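Phosphate ABC transporter, phosphate-binding protein (Clostridium perfringens, PDB 4Q8R) probably binds phosphate with high affinity outside the cell and delivers it to an ABC transporter for uptake. Local coordinates at residues I159-L162 against V163-N166. Numbering follows the deposited sequence. Where two conformers were deposited one is given.
Sequences IKSL and VQGN
The Gln164 carboxamide turns one face to the aliphatic chain of Lys160, one helical turn back. Lys160 CG lies over that face, 4.0 Å from Gln164 CD. Lys160 CE sits 3.8 Å from Gln164 NE2, on the same side. At the oxygen end, Ser161 CA lies 3.5 Å from Gln164 OE1, offset toward the face that Lys160 occupies. At the nitrogen end, NE2 is hydrogen-bonded to Ser181 OG, which is consistent with a fixed amide rotation. The Lys160 chain leaves with CG anti to the backbone N (chi1 -177°) and stays extended. This carries NZ to Asp179, a salt bridge, and to the Tyr177 carbonyl. Lys160 and Gln164 lie on the last turns of helix 156-164. The helix packs against the strands 121-125, 151-153 and 169-174 of the PBP-superfamily fold through Ile159, Leu162 and Lys160. Regular helical bonding runs to Gln164, whose N binds Lys160 O at 2.8 Å. Val163 N binds Ile159 O, and Val163 CG2 rests 3.4 Å from that oxygen. After Gln164 the bonding weakens: Gly165 N makes two weak bonds, to Ser161 O and Leu162 O. Beyond it, Asn166 CB approaches Leu162 O at 3.6 Å, and Asn166 OD1 accepts a bond from Asn168 N.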
ATOM      1  N   ILE A 159       8.580  -6.542  -3.518  1.00 20.80           N
ATOM      2  CA  ILE A 159       7.976  -6.481  -4.814  1.00 19.89           C
ATOM      3  C   ILE A 159       8.716  -5.459  -5.700  1.00 22.05           C
ATOM      4  O   ILE A 159       8.948  -5.703  -6.884  1.00 21.52           O
ATOM      5  CB  ILE A 159       6.453  -6.343  -4.746  1.00 23.58           C
ATOM      6  CG1 ILE A 159       5.785  -6.646  -6.112  1.00 23.43           C
ATOM      7  CG2 ILE A 159       5.991  -4.978  -4.280  1.00 24.92           C
ATOM      8  CD1 ILE A 159       4.267  -6.996  -5.990  1.00 24.74           C
ATOM      9  N   LYS A 160       9.097  -4.338  -5.111  1.00 22.71           N
ATOM     10  CA  LYS A 160       9.860  -3.354  -5.855  1.00 23.16           C
ATOM     11  C   LYS A 160      11.200  -3.990  -6.349  1.00 24.66           C
ATOM     12  O   LYS A 160      11.572  -3.827  -7.509  1.00 24.22           O
ATOM     13  CB  LYS A 160      10.173  -2.142  -4.964  1.00 21.62           C
ATOM     14  CG  LYS A 160      10.913  -1.003  -5.635  1.00 26.37           C
ATOM     15  CD  LYS A 160      10.948   0.165  -4.678  1.00 29.51           C
ATOM     16  CE  LYS A 160      11.722   1.297  -5.283  1.00 29.44           C
ATOM     17  NZ  LYS A 160      11.787   2.477  -4.382  1.00 33.18           N
ATOM     18  N   SER A 161      11.891  -4.687  -5.466  1.00 23.82           N
ATOM     19  CA  SER A 161      13.190  -5.292  -5.779  0.62 25.39           C
ATOM     20  C   SER A 161      13.024  -6.315  -6.900  1.00 26.16           C
ATOM     21  O   SER A 161      13.831  -6.373  -7.822  1.00 26.87           O
ATOM     22  CB  SER A 161      13.780  -5.965  -4.559  0.62 22.61           C
ATOM     23  OG  SER A 161      14.243  -5.027  -3.610  0.62 26.78           O
ATOM     24  N   LEU A 162      11.971  -7.101  -6.856  1.00 22.52           N
ATOM     25  CA  LEU A 162      11.760  -8.084  -7.934  0.50 22.36           C
ATOM     26  C   LEU A 162      11.603  -7.420  -9.318  1.00 23.94           C
ATOM     27  O   LEU A 162      12.235  -7.841 -10.330  1.00 27.27           O
ATOM     28  CB  LEU A 162      10.610  -9.035  -7.577  0.50 25.81           C
ATOM     29  CG  LEU A 162      10.702 -10.430  -8.191  0.50 31.42           C
ATOM     30  CD1 LEU A 162      12.026 -11.060  -7.848  0.50 31.14           C
ATOM     31  CD2 LEU A 162       9.526 -11.297  -7.768  0.50 32.39           C
ATOM     32  N   VAL A 163      10.786  -6.381  -9.357  1.00 21.67           N
ATOM     33  CA  VAL A 163      10.517  -5.640 -10.576  1.00 21.98           C
ATOM     34  C   VAL A 163      11.817  -4.949 -11.036  1.00 24.41           C
ATOM     35  O   VAL A 163      12.171  -4.998 -12.227  1.00 25.06           O
ATOM     36  CB  VAL A 163       9.357  -4.678 -10.411  1.00 21.13           C
ATOM     37  CG1 VAL A 163       9.213  -3.764 -11.625  1.00 24.30           C
ATOM     38  CG2 VAL A 163       8.057  -5.411 -10.147  1.00 22.86           C
ATOM     39  N   GLN A 164      12.562  -4.390 -10.090  1.00 23.62           N
ATOM     40  CA  GLN A 164      13.856  -3.802 -10.405  1.00 24.51           C
ATOM     41  C   GLN A 164      14.812  -4.808 -11.034  1.00 25.99           C
ATOM     42  O   GLN A 164      15.696  -4.411 -11.794  1.00 28.41           O
ATOM     43  CB  GLN A 164      14.573  -3.212  -9.211  1.00 26.93           C
ATOM     44  CG  GLN A 164      13.952  -1.943  -8.695  1.00 29.70           C
ATOM     45  CD  GLN A 164      14.530  -1.522  -7.336  1.00 30.67           C
ATOM     46  OE1 GLN A 164      14.915  -2.370  -6.515  1.00 32.61           O
ATOM     47  NE2 GLN A 164      14.639  -0.210  -7.101  1.00 36.37           N
ATOM     48  N   GLY A 165      14.655  -6.085 -10.671  1.00 25.83           N
ATOM     49  CA  GLY A 165      15.575  -7.121 -11.085  1.00 25.54           C
ATOM     50  C   GLY A 165      15.200  -7.937 -12.304  1.00 25.32           C
ATOM     51  O   GLY A 165      15.957  -8.856 -12.688  1.00 26.86           O
ATOM     52  N   ASN A 166      14.055  -7.649 -12.881  1.00 23.51           N
ATOM     53  CA  ASN A 166      13.531  -8.474 -13.971  1.00 23.49           C
ATOM     54  C   ASN A 166      12.846  -7.645 -15.017  1.00 22.93           C
ATOM     55  O   ASN A 166      11.777  -7.085 -14.786  1.00 23.98           O
ATOM     56  CB  ASN A 166      12.555  -9.545 -13.454  1.00 27.12           C
ATOM     57  CG  ASN A 166      12.242 -10.658 -14.534  1.00 33.33           C
ATOM     58  OD1 ASN A 166      11.953 -10.348 -15.686  1.00 35.45           O
ATOM     59  ND2 ASN A 166      12.243 -11.945 -14.127  1.00 34.85           N
TER